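Local structure of 4-oxalocrotonate decarboxylase NahK (Pseudomonas putida, 5D2K) at residues R61-V66 with A92-V97; D186-G191 with L210-S215; M194-E199 with A244-A249. The protein catalyses the metal-assisted decarboxylation of (3E)-2-oxohex-3-enedioate to 2-oxopent-4-enoate and CO2, a step of naphthalene degradation. The protein carries 1 engineered substitution. One frame throughout, in Å; residues are numbered along the deposited sequence.

Contact 1: R61-V66 with A92-V97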
loop_
_atom_site.group_PDB
_atom_site.type_symbol
_atom_site.label_atom_id
_atom_site.label_comp_id
_atom_site.label_asym_id
_atom_site.label_seq_id
_atom_site.Cartn_x
_atom_site.Cartn_y
_atom_site.Cartn_z
ATOM N N ARG A 61 10.205 -16.534 -8.571
ATOM C CA ARG A 61 9.506 -16.998 -9.765
ATOM C C ARG A 61 9.506 -15.946 -10.871
ATOM O O ARG A 61 8.803 -16.097 -11.877
ATOM C CB ARG A 61 8.074 -17.460 -9.429
ATOM C CG ARG A 61 7.021 -16.394 -9.121
ATOM C CD ARG A 61 5.635 -17.033 -8.880
ATOM N NE ARG A 61 5.594 -17.895 -7.692
ATOM C CZ ARG A 61 5.194 -17.497 -6.486
ATOM N NH1 ARG A 61 5.205 -18.348 -5.460
ATOM N NH2 ARG A 61 4.804 -16.241 -6.285
ATOM N N GLY A 62 10.304 -14.892 -10.690
ATOM C CA GLY A 62 10.545 -13.940 -11.762
ATOM C C GLY A 62 9.793 -12.619 -11.688
ATOM O O GLY A 62 9.962 -11.762 -12.568
ATOM N N ASN A 63 8.963 -12.439 -10.665
ATOM C CA ASN A 63 8.287 -11.148 -10.501
ATOM C C ASN A 63 9.286 -10.047 -10.161
ATOM O O ASN A 63 10.178 -10.242 -9.324
ATOM C CB ASN A 63 7.239 -11.154 -9.374
ATOM C CG ASN A 63 6.154 -12.196 -9.526
ATOM O OD1 ASN A 63 5.385 -12.388 -8.583
ATOM N ND2 ASN A 63 6.065 -12.858 -10.681
ATOM N N LYS A 64 9.135 -8.878 -10.783
ATOM C CA LYS A 64 9.876 -7.708 -10.336
ATOM C C LYS A 64 9.111 -7.020 -9.213
ATOM O O LYS A 64 7.881 -6.976 -9.233
ATOM C CB LYS A 64 10.105 -6.730 -11.496
ATOM C CG LYS A 64 10.941 -7.315 -12.639
ATOM C CD LYS A 64 12.339 -7.701 -12.148
ATOM C CE LYS A 64 13.265 -8.012 -13.315
ATOM N NZ LYS A 64 14.650 -8.331 -12.877
ATOM N N ILE A 65 9.838 -6.498 -8.231
ATOM C CA ILE A 65 9.220 -5.717 -7.169
ATOM C C ILE A 65 9.339 -4.252 -7.593
ATOM O O ILE A 65 10.445 -3.706 -7.685
ATOM C CB ILE A 65 9.883 -5.987 -5.800
ATOM C CG1 ILE A 65 9.908 -7.491 -5.497
ATOM C CG2 ILE A 65 9.163 -5.224 -4.683
ATOM C CD1 ILE A 65 8.527 -8.171 -5.524
ATOM N N VAL A 66 8.204 -3.630 -7.899
ATOM C CA VAL A 66 8.226 -2.317 -8.556
ATOM C C VAL A 66 7.955 -1.164 -7.612
ATOM O O VAL A 66 7.896 -0.013 -8.053
ATOM C CB VAL A 66 7.212 -2.243 -9.711
ATOM C CG1 VAL A 66 7.544 -3.288 -10.779
ATOM C CG2 VAL A 66 5.772 -2.425 -9.203
ATOM N N ALA A 92 4.308 -5.907 -6.285
ATOM C CA ALA A 92 4.811 -6.722 -7.389
ATOM C C ALA A 92 4.372 -6.162 -8.739
ATOM O O ALA A 92 3.333 -5.477 -8.839
ATOM C CB ALA A 92 4.344 -8.163 -7.240
ATOM N N ASP A 93 5.133 -6.464 -9.789
ATOM C CA ASP A 93 4.844 -5.848 -11.080
ATOM C C ASP A 93 3.427 -6.146 -11.601
ATOM O O ASP A 93 2.779 -5.242 -12.135
ATOM C CB ASP A 93 5.914 -6.213 -12.138
ATOM C CG ASP A 93 6.241 -7.704 -12.236
ATOM O OD1 ASP A 93 5.497 -8.590 -11.759
ATOM O OD2 ASP A 93 7.285 -7.976 -12.875
ATOM N N TYR A 94 2.921 -7.365 -11.418
ATOM C CA TYR A 94 1.596 -7.692 -11.962
ATOM C C TYR A 94 0.464 -7.012 -11.179
ATOM O O TYR A 94 -0.703 -7.092 -11.585
ATOM C CB TYR A 94 1.372 -9.213 -12.011
ATOM C CG TYR A 94 1.302 -9.875 -10.650
ATOM C CD1 TYR A 94 0.093 -10.006 -9.984
ATOM C CD2 TYR A 94 2.441 -10.379 -10.047
ATOM C CE1 TYR A 94 0.028 -10.614 -8.732
ATOM C CE2 TYR A 94 2.389 -10.982 -8.797
ATOM C CZ TYR A 94 1.171 -11.096 -8.149
ATOM O OH TYR A 94 1.096 -11.707 -6.910
ATOM N N PHE A 95 0.797 -6.336 -10.071
ATOM C CA PHE A 95 -0.188 -5.493 -9.367
ATOM C C PHE A 95 -0.592 -4.286 -10.209
ATOM O O PHE A 95 -1.653 -3.693 -9.977
ATOM C CB PHE A 95 0.350 -4.941 -8.030
ATOM C CG PHE A 95 0.573 -5.963 -6.930
ATOM C CD1 PHE A 95 0.412 -7.332 -7.129
ATOM C CD2 PHE A 95 0.942 -5.510 -5.664
ATOM C CE1 PHE A 95 0.627 -8.231 -6.075
ATOM C CE2 PHE A 95 1.171 -6.404 -4.616
ATOM C CZ PHE A 95 1.014 -7.759 -4.822
ATOM N N SER A 96 0.268 -3.878 -11.149
ATOM C CA SER A 96 0.083 -2.609 -11.855
ATOM C C SER A 96 -1.069 -2.636 -12.868
ATOM O O SER A 96 -1.256 -3.614 -13.594
ATOM C CB SER A 96 1.391 -2.213 -12.553
ATOM O OG SER A 96 1.734 -3.151 -13.569
ATOM N N VAL A 97 -1.819 -1.534 -12.900
ATOM C CA VAL A 97 -2.958 -1.328 -13.797
ATOM C C VAL A 97 -2.777 0.036 -14.466
ATOM O O VAL A 97 -2.424 1.007 -13.800
ATOM C CB VAL A 97 -4.301 -1.366 -13.010
ATOM C CG1 VAL A 97 -5.516 -1.145 -13.919
ATOM C CG2 VAL A 97 -4.435 -2.675 -12.232
#
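D93 grips the backbone of K64 twice. Its amide N donates to K64 O at 2.9 Å. Its carboxylate OD2 takes the amide of K64, also at 2.9 Å, with an angle of 159° at the hydrogen. That N-H meets OD2 from above the carboxylate plane. The torsion of D93, chi1 49°, sets CG between its own backbone N and carbonyl carbon and turns OD2 back over K64. Beside this pair lies the close apolar part. V66 CG1 packs on D93 CB at 3.6 Å, the two side chains crossing at about a right angle. V66 CG2 rests near A92 O. With an alanine at D93 the carboxylate is gone, and the amide of K64 is likely to lose its side-chain acceptor, leaving K64 CB without its neighbour OD2.

I65 and A92 form a non-hydrogen-bonded antiparallel pair, at the end where strands 65-71 and 87-92 of the mixed sheet meet. Helix 44-60 touches both side chains. That helix ends in a Schellman motif with G62 as C-prime residue. After A92 the chain enters a short 3-10 segment, 93-95, and just beyond it S96 N and S96 OG both donate to D93 O.

The N63 side is looser. N63 OD1 lies 3.3 Å from Y94 CE2, at the ring edge and near its plane, with amide and ring planes 68° apart. The hydroxyl of Y94 is hydrogen-bonded to E26 and K58. The K64 chain bends at chi2 and runs away from D93 on the exposed side.

Contact 2: D186-G191 with L210-S215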
loop_
_atom_site.group_PDB
_atom_site.type_symbol
_atom_site.label_atom_id
_atom_site.label_comp_id
_atom_site.label_asym_id
_atom_site.label_seq_id
_atom_site.Cartn_x
_atom_site.Cartn_y
_atom_site.Cartn_z
ATOM N N ASP A 186 2.226 20.894 -4.172
ATOM C CA ASP A 186 2.161 20.949 -2.717
ATOM C C ASP A 186 1.450 19.695 -2.221
ATOM O O ASP A 186 0.226 19.593 -2.312
ATOM C CB ASP A 186 1.432 22.216 -2.260
ATOM C CG ASP A 186 1.480 22.420 -0.748
ATOM O OD1 ASP A 186 1.453 21.431 0.013
ATOM O OD2 ASP A 186 1.535 23.593 -0.315
ATOM N N LEU A 187 2.209 18.733 -1.712
ATOM C CA LEU A 187 1.607 17.466 -1.297
ATOM C C LEU A 187 0.779 17.593 -0.028
ATOM O O LEU A 187 -0.055 16.733 0.256
ATOM C CB LEU A 187 2.688 16.402 -1.096
ATOM C CG LEU A 187 3.447 16.043 -2.373
ATOM C CD1 LEU A 187 4.487 14.963 -2.082
ATOM C CD2 LEU A 187 2.484 15.594 -3.480
ATOM N N ARG A 188 1.008 18.657 0.739
ATOM C CA ARG A 188 0.244 18.855 1.971
ATOM C C ARG A 188 -1.174 19.330 1.671
ATOM O O ARG A 188 -2.142 18.875 2.301
ATOM C CB ARG A 188 0.954 19.863 2.887
ATOM C CG ARG A 188 0.265 20.047 4.234
ATOM C CD ARG A 188 0.976 21.109 5.073
ATOM N NE ARG A 188 0.914 22.436 4.465
ATOM C CZ ARG A 188 0.004 23.357 4.769
ATOM N NH1 ARG A 188 -0.946 23.088 5.655
ATOM N NH2 ARG A 188 0.037 24.544 4.183
ATOM N N THR A 189 -1.297 20.226 0.698
ATOM C CA THR A 189 -2.588 20.830 0.401
ATOM C C THR A 189 -3.276 20.216 -0.819
ATOM O O THR A 189 -4.354 20.650 -1.203
ATOM C CB THR A 189 -2.458 22.355 0.187
ATOM O OG1 THR A 189 -1.663 22.624 -0.978
ATOM C CG2 THR A 189 -1.810 23.008 1.414
ATOM N N LEU A 190 -2.651 19.199 -1.408
ATOM C CA LEU A 190 -3.204 18.514 -2.577
ATOM C C LEU A 190 -4.584 17.956 -2.285
ATOM O O LEU A 190 -4.722 17.094 -1.428
ATOM C CB LEU A 190 -2.272 17.378 -3.009
ATOM C CG LEU A 190 -2.732 16.548 -4.209
ATOM C CD1 LEU A 190 -2.768 17.396 -5.470
ATOM C CD2 LEU A 190 -1.806 15.348 -4.388
ATOM N N GLY A 191 -5.603 18.463 -2.973
ATOM C CA GLY A 191 -6.951 17.950 -2.797
ATOM C C GLY A 191 -7.230 16.763 -3.695
ATOM O O GLY A 191 -6.799 16.729 -4.849
ATOM N N LEU A 210 -0.167 11.465 7.732
ATOM C CA LEU A 210 0.822 11.835 8.758
ATOM C C LEU A 210 1.159 13.321 8.815
ATOM O O LEU A 210 2.225 13.702 9.305
ATOM C CB LEU A 210 2.113 11.037 8.553
ATOM C CG LEU A 210 2.014 9.526 8.753
ATOM C CD1 LEU A 210 3.326 8.843 8.398
ATOM C CD2 LEU A 210 1.626 9.192 10.188
ATOM N N GLY A 211 0.261 14.177 8.334
ATOM C CA GLY A 211 0.526 15.606 8.309
ATOM C C GLY A 211 1.171 16.078 7.017
ATOM O O GLY A 211 1.109 17.255 6.670
ATOM N N HIS A 212 1.818 15.147 6.314
ATOM C CA HIS A 212 2.507 15.443 5.060
ATOM C C HIS A 212 2.907 14.122 4.412
ATOM O O HIS A 212 3.559 13.320 5.059
ATOM C CB HIS A 212 3.765 16.287 5.296
ATOM C CG HIS A 212 4.225 17.019 4.080
ATOM N ND1 HIS A 212 4.691 16.379 2.948
ATOM C CD2 HIS A 212 4.277 18.347 3.811
ATOM C CE1 HIS A 212 5.004 17.284 2.036
ATOM N NE2 HIS A 212 4.752 18.482 2.533
ATOM N N PRO A 213 2.536 13.894 3.136
ATOM C CA PRO A 213 2.923 12.602 2.540
ATOM C C PRO A 213 4.431 12.285 2.608
ATOM O O PRO A 213 4.819 11.110 2.695
ATOM C CB PRO A 213 2.447 12.748 1.087
ATOM C CG PRO A 213 1.211 13.591 1.213
ATOM C CD PRO A 213 1.613 14.643 2.258
ATOM N N LEU A 214 5.278 13.310 2.601
ATOM C CA LEU A 214 6.715 13.047 2.673
ATOM C C LEU A 214 7.121 12.519 4.062
ATOM O O LEU A 214 8.151 11.853 4.199
ATOM C CB LEU A 214 7.506 14.305 2.304
ATOM C CG LEU A 214 7.361 14.762 0.851
ATOM C CD1 LEU A 214 8.319 15.904 0.544
ATOM C CD2 LEU A 214 7.578 13.590 -0.122
ATOM N N SER A 215 6.303 12.775 5.088
ATOM C CA SER A 215 6.579 12.199 6.411
ATOM C C SER A 215 6.381 10.691 6.394
ATOM O O SER A 215 7.004 9.959 7.158
ATOM C CB SER A 215 5.692 12.831 7.490
ATOM O OG SER A 215 6.050 14.199 7.696
HETATM O O HOH W 1 4.497 21.019 1.268
#
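L187 packs against P213 and L214, just after the N-cap of helix 213-225. H212 holds the N-cap position. L187 CB lies 3.9 Å from P213 CG, and L187 CD1 meets L214 CD2 at the same distance. The two leucine side chains cross at about a right angle. L187 CG stands anti to the carbonyl carbon (chi1 -64°), and from there the CD1 branch reaches L214. The carbonyl of L187 is also pressed on the proline ring, with O 3.3 Å from P213 CD. This oxygen is buried by the contact and has no hydrogen-bond partner in the model.

The H212 ring fills the next place. R188 CB approaches H212 CD2 at 3.8 Å, and the amide N of R188 sits over one face of the ring, towards its rim. L187 CB reaches H212 CE1 obliquely. Beyond CB, R188 CG passes G211 O, and the arginine chain then bends at chi3 and leads away from 210-215. G211 has a positive phi, and a beta carbon there would clash with the L210 carbonyl oxygen.

Further out, the turn at 186-189 is fixed by an Asx motif. D186 OD1 accepts from T189 N, and weakly from R188 N. A water bound to H212 NE2 also makes a weak bond to D186 OD1. I117 of strand 112-121 touches L187 and P213, while L132 and V135 of helix 132-135 touch L214. The imidazole is held at its other nitrogen: L214 N donates to H212 ND1 at 3.1 Å, within 5° of the ring plane.

Contact 3: M194-E199 with A244-A249. With EDO (1,2-ethanediol), chain I.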
loop_
_atom_site.group_PDB
_atom_site.type_symbol
_atom_site.label_atom_id
_atom_site.label_comp_id
_atom_site.label_asym_id
_atom_site.label_seq_id
_atom_site.Cartn_x
_atom_site.Cartn_y
_atom_site.Cartn_z
ATOM N N MET A 194 -12.653 11.420 -4.807
ATOM C CA MET A 194 -12.957 10.085 -5.328
ATOM C C MET A 194 -14.410 10.012 -5.776
ATOM O O MET A 194 -15.325 10.262 -4.983
ATOM C CB MET A 194 -12.680 9.016 -4.273
ATOM C CG MET A 194 -13.016 7.578 -4.695
ATOM S SD MET A 194 -12.954 6.418 -3.304
ATOM C CE MET A 194 -11.204 6.408 -2.913
ATOM N N GLU A 195 -14.610 9.675 -7.045
ATOM C CA GLU A 195 -15.948 9.466 -7.598
ATOM C C GLU A 195 -16.147 7.989 -7.926
ATOM O O GLU A 195 -15.242 7.331 -8.425
ATOM C CB GLU A 195 -16.156 10.323 -8.846
ATOM C CG GLU A 195 -15.990 11.826 -8.588
ATOM C CD GLU A 195 -16.140 12.673 -9.838
ATOM O OE1 GLU A 195 -16.268 12.106 -10.946
ATOM O OE2 GLU A 195 -16.130 13.921 -9.718
ATOM N N LYS A 196 -17.332 7.469 -7.632
ATOM C CA LYS A 196 -17.675 6.093 -7.992
ATOM C C LYS A 196 -19.015 6.132 -8.696
ATOM O O LYS A 196 -19.965 6.735 -8.189
ATOM C CB LYS A 196 -17.725 5.185 -6.763
ATOM C CG LYS A 196 -18.277 3.770 -7.012
ATOM C CD LYS A 196 -18.289 2.975 -5.706
ATOM C CE LYS A 196 -19.003 1.643 -5.817
ATOM N NZ LYS A 196 -19.154 1.043 -4.458
ATOM N N ASN A 197 -19.075 5.519 -9.875
ATOM C CA ASN A 197 -20.314 5.466 -10.645
ATOM C C ASN A 197 -20.937 6.855 -10.794
ATOM O O ASN A 197 -22.147 7.041 -10.642
ATOM C CB ASN A 197 -21.281 4.472 -9.991
ATOM C CG ASN A 197 -20.762 3.039 -10.059
ATOM O OD1 ASN A 197 -19.967 2.711 -10.940
ATOM N ND2 ASN A 197 -21.200 2.184 -9.130
ATOM N N GLY A 198 -20.075 7.829 -11.072
ATOM C CA GLY A 198 -20.494 9.168 -11.435
ATOM C C GLY A 198 -20.750 10.130 -10.294
ATOM O O GLY A 198 -21.117 11.277 -10.535
ATOM N N GLU A 199 -20.564 9.693 -9.056
ATOM C CA GLU A 199 -20.819 10.603 -7.943
ATOM C C GLU A 199 -19.690 10.624 -6.922
ATOM O O GLU A 199 -19.009 9.619 -6.703
ATOM C CB GLU A 199 -22.131 10.247 -7.249
ATOM C CG GLU A 199 -22.135 8.897 -6.580
ATOM C CD GLU A 199 -23.143 8.798 -5.440
ATOM O OE1 GLU A 199 -23.980 9.717 -5.288
ATOM O OE2 GLU A 199 -23.093 7.800 -4.687
ATOM N N ALA A 244 -10.954 7.118 3.543
ATOM C CA ALA A 244 -11.435 5.772 3.765
ATOM C C ALA A 244 -11.544 5.035 2.433
ATOM O O ALA A 244 -11.827 5.631 1.392
ATOM C CB ALA A 244 -12.779 5.793 4.479
ATOM N N ALA A 245 -11.310 3.736 2.485
ATOM C CA ALA A 245 -11.408 2.871 1.318
ATOM C C ALA A 245 -12.875 2.581 0.962
ATOM O O ALA A 245 -13.744 2.546 1.838
ATOM C CB ALA A 245 -10.648 1.587 1.575
ATOM N N VAL A 246 -13.140 2.391 -0.328
ATOM C CA VAL A 246 -14.499 2.227 -0.848
ATOM C C VAL A 246 -14.611 0.913 -1.617
ATOM O O VAL A 246 -13.796 0.638 -2.490
ATOM C CB VAL A 246 -14.865 3.401 -1.759
ATOM C CG1 VAL A 246 -16.162 3.143 -2.518
ATOM C CG2 VAL A 246 -14.938 4.705 -0.946
ATOM N N PRO A 247 -15.624 0.090 -1.299
ATOM C CA PRO A 247 -15.749 -1.192 -2.006
ATOM C C PRO A 247 -16.035 -1.020 -3.511
ATOM O O PRO A 247 -16.676 -0.048 -3.939
ATOM C CB PRO A 247 -16.921 -1.879 -1.291
ATOM C CG PRO A 247 -17.679 -0.782 -0.639
ATOM C CD PRO A 247 -16.696 0.301 -0.309
ATOM N N VAL A 248 -15.497 -1.937 -4.312
ATOM C CA VAL A 248 -15.758 -1.949 -5.749
ATOM C C VAL A 248 -16.189 -3.350 -6.170
ATOM O O VAL A 248 -15.857 -4.344 -5.511
ATOM C CB VAL A 248 -14.530 -1.505 -6.579
ATOM C CG1 VAL A 248 -14.319 0.006 -6.441
ATOM C CG2 VAL A 248 -13.288 -2.297 -6.168
ATOM N N ALA A 249 -16.933 -3.413 -7.269
ATOM C CA ALA A 249 -17.533 -4.656 -7.734
ATOM C C ALA A 249 -17.706 -4.609 -9.250
ATOM O O ALA A 249 -17.634 -3.530 -9.851
ATOM C CB ALA A 249 -18.883 -4.879 -7.033
HETATM C C1 EDO I . -22.925 5.491 -0.399
HETATM O O1 EDO I . -22.522 6.552 0.479
HETATM C C2 EDO I . -22.909 5.980 -1.840
HETATM O O2 EDO I . -23.645 7.205 -1.932
#
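M194 and K196 reach across to V246 and P247, joining two sheets. Strand 191-196 belongs to the five-stranded mixed sheet and runs through a type I' beta turn, K196 to E199, into strand 199-205. This is a two-residue beta hairpin, with N197 and G198 at its tip. Strand 246-247 pairs with strand 112-121 of the other mixed sheet. The contact is therefore made by side chains between sheets, not by shared backbone bonds.

The apolar contacts centre on V246. M194 SD touches V246 CG2 at 3.5 Å, and the two side chains slide past each other in opposite directions. The methionine chain is extended to SD, with CG anti to the backbone N (chi1 178°), and bends only at chi3. K196 CD packs on the other branch, V246 CG1, at 3.8 Å. V246 is thus touched on both methyls. I113 of strand 112-121 and V201 of strand 199-205 also border M194. E114, a magnesium ligand, is near by: its side chain is about 5 Å from that of M194.

The polar contacts lie toward the turn. Backbone bonds between K196 and E199 close it in both directions. N197 is held by D252 and N253 through its side chain. The carboxylate oxygen E199 OE2 accepts a hydrogen bond from O2 of a bound 1,2-ethanediol, probably from the crystallisation liquor.

One hydrogen bond spans the two segments. The lysine chain stays extended over its whole length, and this carries the ammonium past V246 to the backbone beyond. D252 adds a weak, long ion pair. K196 NZ donates to P247 O at 2.8 Å, tilted 33° from the carbonyl plane.

In the fold
Contact 1 comes first along the chain and closes before the other two open. Contacts 2 and 3 interleave: their segments alternate, 186-191, 194-199, 210-215, 244-249. The centres of contacts 1 and 2 are 27 Å apart, on opposite sides of the chain's centre. Those of contacts 1 and 3 are 25 Å apart, and those of 2 and 3 are 22 Å apart. Contacts 1 and 3 both reach the eight-stranded mixed sheet, whose strands 112-121 and 139-149 carry the magnesium ligands E114, E116 and E147. Contact 2 also packs on strand 112-121, through I117. Contact 1 thus lies at the margin of this sheet, contact 2 sets a loop against a helix start beside it, and contact 3 joins it to the second sheet.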